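PDB 4P25: major capsid protein, which forms the norovirus capsid and, through its protruding domain, binds histo-blood group antigens such as the Lewis Y glycan. Local coordinates for residues L82-P96 against P135-S147. Sequence-based numbering, arbitrary orientation.
Sequences LTELDGTPYHAFESP and PFAPHLGSIEFTS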
loop_
_atom_site.group_PDB
_atom_site.type_symbol
_atom_site.label_atom_id
_atom_site.label_comp_id
_atom_site.label_asym_id
_atom_site.label_seq_id
_atom_site.Cartn_x
_atom_site.Cartn_y
_atom_site.Cartn_z
ATOM N N LEU A 82 4.637 -21.352 5.673
ATOM C CA LEU A 82 4.243 -20.197 4.866
ATOM C C LEU A 82 3.237 -20.522 3.764
ATOM O O LEU A 82 3.255 -21.609 3.190
ATOM C CB LEU A 82 5.478 -19.533 4.254
ATOM C CG LEU A 82 6.528 -19.006 5.238
ATOM C CD1 LEU A 82 7.740 -18.428 4.504
ATOM C CD2 LEU A 82 5.911 -17.978 6.188
ATOM N N THR A 83 2.347 -19.569 3.493
ATOM C CA THR A 83 1.520 -19.595 2.294
ATOM C C THR A 83 1.724 -18.284 1.546
ATOM O O THR A 83 2.397 -17.383 2.046
ATOM C CB THR A 83 0.017 -19.737 2.628
ATOM O OG1 THR A 83 -0.433 -18.584 3.354
ATOM C CG2 THR A 83 -0.238 -20.997 3.455
ATOM N N GLU A 84 1.139 -18.163 0.358
ATOM C CA GLU A 84 1.070 -16.861 -0.288
ATOM C C GLU A 84 0.128 -15.986 0.541
ATOM O O GLU A 84 -0.654 -16.494 1.357
ATOM C CB GLU A 84 0.584 -16.991 -1.737
ATOM C CG GLU A 84 1.464 -17.882 -2.617
ATOM C CD GLU A 84 2.829 -17.273 -2.931
ATOM O OE1 GLU A 84 3.025 -16.057 -2.698
ATOM O OE2 GLU A 84 3.712 -18.021 -3.413
ATOM N N LEU A 85 0.205 -14.673 0.343
ATOM C CA LEU A 85 -0.575 -13.723 1.145
ATOM C C LEU A 85 -2.088 -13.871 0.976
ATOM O O LEU A 85 -2.859 -13.467 1.854
ATOM C CB LEU A 85 -0.153 -12.290 0.836
ATOM C CG LEU A 85 1.299 -11.934 1.177
ATOM C CD1 LEU A 85 1.647 -10.543 0.662
ATOM C CD2 LEU A 85 1.551 -12.048 2.682
ATOM N N ASP A 86 -2.513 -14.446 -0.146
ATOM C CA ASP A 86 -3.940 -14.641 -0.404
ATOM C C ASP A 86 -4.459 -15.959 0.180
ATOM O O ASP A 86 -5.632 -16.318 0.013
ATOM C CB ASP A 86 -4.249 -14.522 -1.906
ATOM C CG ASP A 86 -3.608 -15.622 -2.736
ATOM O OD1 ASP A 86 -2.868 -16.457 -2.178
ATOM O OD2 ASP A 86 -3.836 -15.640 -3.965
ATOM N N GLY A 87 -3.576 -16.673 0.872
ATOM C CA GLY A 87 -3.945 -17.913 1.536
ATOM C C GLY A 87 -3.741 -19.152 0.686
ATOM O O GLY A 87 -3.869 -20.277 1.180
ATOM N N THR A 88 -3.447 -18.968 -0.596
ATOM C CA THR A 88 -3.183 -20.128 -1.452
ATOM C C THR A 88 -1.819 -20.732 -1.118
ATOM O O THR A 88 -0.927 -20.036 -0.613
ATOM C CB THR A 88 -3.261 -19.790 -2.955
ATOM O OG1 THR A 88 -2.247 -18.835 -3.293
ATOM C CG2 THR A 88 -4.640 -19.241 -3.309
ATOM N N PRO A 89 -1.657 -22.034 -1.379
ATOM C CA PRO A 89 -0.396 -22.696 -1.040
ATOM C C PRO A 89 0.822 -22.046 -1.679
ATOM O O PRO A 89 0.802 -21.635 -2.849
ATOM C CB PRO A 89 -0.595 -24.117 -1.581
ATOM C CG PRO A 89 -2.075 -24.332 -1.482
ATOM C CD PRO A 89 -2.677 -22.995 -1.841
ATOM N N TYR A 90 1.869 -21.924 -0.872
ATOM C CA TYR A 90 3.188 -21.584 -1.369
ATOM C C TYR A 90 3.843 -22.871 -1.821
ATOM O O TYR A 90 3.793 -23.880 -1.114
ATOM C CB TYR A 90 4.034 -20.979 -0.249
ATOM C CG TYR A 90 5.491 -20.831 -0.627
ATOM C CD1 TYR A 90 5.881 -19.922 -1.603
ATOM C CD2 TYR A 90 6.479 -21.598 -0.012
ATOM C CE1 TYR A 90 7.215 -19.778 -1.962
ATOM C CE2 TYR A 90 7.820 -21.460 -0.365
ATOM C CZ TYR A 90 8.180 -20.547 -1.342
ATOM O OH TYR A 90 9.497 -20.405 -1.706
ATOM N N HIS A 91 4.463 -22.870 -2.990
ATOM C CA HIS A 91 5.360 -23.973 -3.278
ATOM C C HIS A 91 6.786 -23.485 -3.461
ATOM O O HIS A 91 7.034 -22.400 -3.996
ATOM C CB HIS A 91 4.894 -24.811 -4.471
ATOM C CG HIS A 91 4.637 -24.016 -5.705
ATOM N ND1 HIS A 91 3.391 -23.927 -6.287
ATOM C CD2 HIS A 91 5.462 -23.274 -6.479
ATOM C CE1 HIS A 91 3.460 -23.170 -7.367
ATOM N NE2 HIS A 91 4.709 -22.759 -7.502
ATOM N N ALA A 92 7.712 -24.302 -2.976
ATOM C CA ALA A 92 9.127 -24.016 -3.082
ATOM C C ALA A 92 9.534 -24.326 -4.510
ATOM O O ALA A 92 9.665 -25.487 -4.890
ATOM C CB ALA A 92 9.900 -24.872 -2.100
ATOM N N PHE A 93 9.707 -23.277 -5.302
ATOM C CA PHE A 93 9.945 -23.421 -6.727
ATOM C C PHE A 93 10.995 -22.391 -7.121
ATOM O O PHE A 93 12.125 -22.431 -6.626
ATOM C CB PHE A 93 8.632 -23.198 -7.490
ATOM C CG PHE A 93 8.689 -23.541 -8.958
ATOM C CD1 PHE A 93 9.564 -24.497 -9.446
ATOM C CD2 PHE A 93 7.856 -22.887 -9.856
ATOM C CE1 PHE A 93 9.603 -24.798 -10.801
ATOM C CE2 PHE A 93 7.891 -23.181 -11.206
ATOM C CZ PHE A 93 8.766 -24.135 -11.680
ATOM N N GLU A 94 10.615 -21.438 -7.963
ATOM C CA GLU A 94 11.576 -20.510 -8.543
ATOM C C GLU A 94 11.791 -19.214 -7.751
ATOM O O GLU A 94 12.907 -18.712 -7.684
ATOM C CB GLU A 94 11.208 -20.212 -9.999
ATOM C CG GLU A 94 11.400 -21.424 -10.900
ATOM C CD GLU A 94 10.892 -21.205 -12.310
ATOM O OE1 GLU A 94 10.078 -20.285 -12.517
ATOM O OE2 GLU A 94 11.310 -21.963 -13.210
ATOM N N SER A 95 10.727 -18.695 -7.147
ATOM C CA SER A 95 10.826 -17.480 -6.343
ATOM C C SER A 95 11.631 -17.746 -5.070
ATOM O O SER A 95 11.610 -18.863 -4.555
ATOM C CB SER A 95 9.423 -16.990 -5.985
ATOM O OG SER A 95 9.469 -15.800 -5.218
ATOM N N PRO A 96 12.352 -16.732 -4.558
ATOM C CA PRO A 96 13.105 -16.903 -3.310
ATOM C C PRO A 96 12.220 -17.182 -2.096
ATOM O O PRO A 96 12.705 -17.744 -1.113
ATOM C CB PRO A 96 13.792 -15.543 -3.129
ATOM C CG PRO A 96 13.907 -14.992 -4.517
ATOM C CD PRO A 96 12.638 -15.432 -5.198
ATOM N N PRO A 135 16.929 -21.944 11.256
ATOM C CA PRO A 135 15.554 -22.312 10.892
ATOM C C PRO A 135 14.829 -21.307 9.989
ATOM O O PRO A 135 13.680 -21.554 9.614
ATOM C CB PRO A 135 14.848 -22.401 12.251
ATOM C CG PRO A 135 15.945 -22.643 13.231
ATOM C CD PRO A 135 17.083 -21.823 12.717
ATOM N N PHE A 136 15.480 -20.195 9.657
ATOM C CA PHE A 136 14.916 -19.215 8.735
ATOM C C PHE A 136 15.087 -19.760 7.321
ATOM O O PHE A 136 16.153 -19.634 6.713
ATOM C CB PHE A 136 15.624 -17.864 8.915
ATOM C CG PHE A 136 15.054 -16.730 8.089
ATOM C CD1 PHE A 136 13.934 -16.024 8.517
ATOM C CD2 PHE A 136 15.672 -16.346 6.912
ATOM C CE1 PHE A 136 13.432 -14.965 7.765
ATOM C CE2 PHE A 136 15.181 -15.291 6.161
ATOM C CZ PHE A 136 14.056 -14.602 6.587
ATOM N N ALA A 137 14.028 -20.389 6.817
ATOM C CA ALA A 137 14.075 -21.064 5.519
ATOM C C ALA A 137 12.921 -20.649 4.616
ATOM O O ALA A 137 12.112 -21.489 4.213
ATOM C CB ALA A 137 14.058 -22.581 5.723
ATOM N N PRO A 138 12.839 -19.356 4.276
ATOM C CA PRO A 138 11.655 -18.935 3.513
ATOM C C PRO A 138 11.531 -19.553 2.114
ATOM O O PRO A 138 10.403 -19.728 1.649
ATOM C CB PRO A 138 11.798 -17.411 3.447
ATOM C CG PRO A 138 13.247 -17.145 3.676
ATOM C CD PRO A 138 13.731 -18.224 4.594
ATOM N N HIS A 139 12.636 -19.900 1.459
ATOM C CA HIS A 139 12.520 -20.562 0.161
ATOM C C HIS A 139 11.825 -21.908 0.308
ATOM O O HIS A 139 10.952 -22.257 -0.482
ATOM C CB HIS A 139 13.874 -20.738 -0.529
ATOM C CG HIS A 139 13.775 -21.462 -1.837
ATOM N ND1 HIS A 139 14.322 -22.713 -2.039
ATOM C CD2 HIS A 139 13.161 -21.128 -2.993
ATOM C CE1 HIS A 139 14.063 -23.109 -3.272
ATOM N NE2 HIS A 139 13.362 -22.167 -3.875
ATOM N N LEU A 140 12.214 -22.653 1.339
ATOM C CA LEU A 140 11.566 -23.915 1.671
ATOM C C LEU A 140 10.134 -23.736 2.144
ATOM O O LEU A 140 9.315 -24.651 2.036
ATOM C CB LEU A 140 12.365 -24.629 2.754
ATOM C CG LEU A 140 13.538 -25.381 2.173
ATOM C CD1 LEU A 140 14.290 -26.114 3.270
ATOM C CD2 LEU A 140 12.997 -26.336 1.127
ATOM N N GLY A 141 9.846 -22.568 2.705
ATOM C CA GLY A 141 8.493 -22.237 3.104
ATOM C C GLY A 141 8.231 -22.340 4.593
ATOM O O GLY A 141 7.096 -22.554 5.007
ATOM N N SER A 142 9.272 -22.193 5.406
ATOM C CA SER A 142 9.066 -22.161 6.849
ATOM C C SER A 142 10.037 -21.233 7.561
ATOM O O SER A 142 11.202 -21.101 7.172
ATOM C CB SER A 142 9.133 -23.568 7.451
ATOM O OG SER A 142 10.438 -24.103 7.371
ATOM N N ILE A 143 9.536 -20.580 8.604
ATOM C CA ILE A 143 10.374 -19.802 9.504
ATOM C C ILE A 143 9.953 -20.119 10.924
ATOM O O ILE A 143 8.871 -20.666 11.151
ATOM C CB ILE A 143 10.240 -18.280 9.260
ATOM C CG1 ILE A 143 8.799 -17.816 9.507
ATOM C CG2 ILE A 143 10.727 -17.908 7.861
ATOM C CD1 ILE A 143 8.592 -16.327 9.314
ATOM N N GLU A 144 10.807 -19.799 11.887
ATOM C CA GLU A 144 10.430 -19.950 13.282
ATOM C C GLU A 144 10.288 -18.582 13.934
ATOM O O GLU A 144 10.770 -17.584 13.405
ATOM C CB GLU A 144 11.427 -20.839 14.029
ATOM C CG GLU A 144 11.475 -22.255 13.444
ATOM C CD GLU A 144 12.179 -23.271 14.333
ATOM O OE1 GLU A 144 12.602 -22.915 15.451
ATOM O OE2 GLU A 144 12.305 -24.436 13.897
ATOM N N PHE A 145 9.589 -18.540 15.062
ATOM C CA PHE A 145 9.413 -17.289 15.791
ATOM C C PHE A 145 9.235 -17.539 17.279
ATOM O O PHE A 145 8.934 -18.659 17.708
ATOM C CB PHE A 145 8.210 -16.485 15.248
ATOM C CG PHE A 145 6.871 -17.148 15.479
ATOM C CD1 PHE A 145 6.189 -16.979 16.676
ATOM C CD2 PHE A 145 6.287 -17.929 14.489
ATOM C CE1 PHE A 145 4.957 -17.596 16.894
ATOM C CE2 PHE A 145 5.058 -18.541 14.696
ATOM C CZ PHE A 145 4.391 -18.370 15.899
ATOM N N THR A 146 9.434 -16.490 18.062
ATOM C CA THR A 146 8.984 -16.476 19.440
ATOM C C THR A 146 7.950 -15.363 19.524
ATOM O O THR A 146 7.955 -14.445 18.693
ATOM C CB THR A 146 10.141 -16.227 20.439
ATOM O OG1 THR A 146 10.798 -14.992 20.131
ATOM C CG2 THR A 146 11.155 -17.368 20.388
ATOM N N SER A 147 7.049 -15.456 20.494
ATOM C CA SER A 147 6.010 -14.449 20.666
ATOM C C SER A 147 5.563 -14.393 22.114
ATOM O O SER A 147 5.480 -15.420 22.788
ATOM C CB SER A 147 4.802 -14.764 19.779
ATOM O OG SER A 147 3.775 -13.802 19.965
#
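Leu82 and Gly141 join the end of strand 78-83 to the start of strand 142-144 in the antiparallel barrel of the P2 subdomain of the norovirus P domain. Leu82 N donates to Gly141 O at 2.8 Å with an N-H...O angle of 164°, although the donor stands well above the carbonyl plane; two residues further along each strand, Ile143 pairs with Leu80. Where strand 142-144 begins, Gly141 and Ser142 form a G1 beta bulge against Ala137: Gly141 N and Ser142 N both bond to Ala137 O, and the positive phi of Gly141 suits glycine.

Two side-chain hydrogen bonds tie the turn to the loop that follows strand 78-83. Tyr90, its CG anti to the backbone N (chi1 170°), extends across the bulge, and its OH donates to His139 O over 2.7 Å. Ring atom CE2 of Tyr90 lies 3.6 Å from Gly141 CA, so the ring lies close to the glycine backbone. In the other direction His139 NE2 donates to Phe93 O at 3.0 Å, almost straight at 171° and within the imidazole plane. With ND1 bonded to Thr182 OG1, both ring nitrogens are engaged, which fixes the ring's rotation.

The apolar contacts centre on Leu82, which directs CD1 to Pro138 CB (4.3 Å) and CD2 towards Ile143 CG1. Separately, Ala92 CB makes a van der Waals contact with His139 O.

Other carbonyl oxygens line the imidazole edge: Ser95 O meets it in plane, 3.2 Å from His139 CD2, and Pro96 O, also at that edge, receives a weak CA-H...O contact from the backbone His139 CA at 3.1 Å.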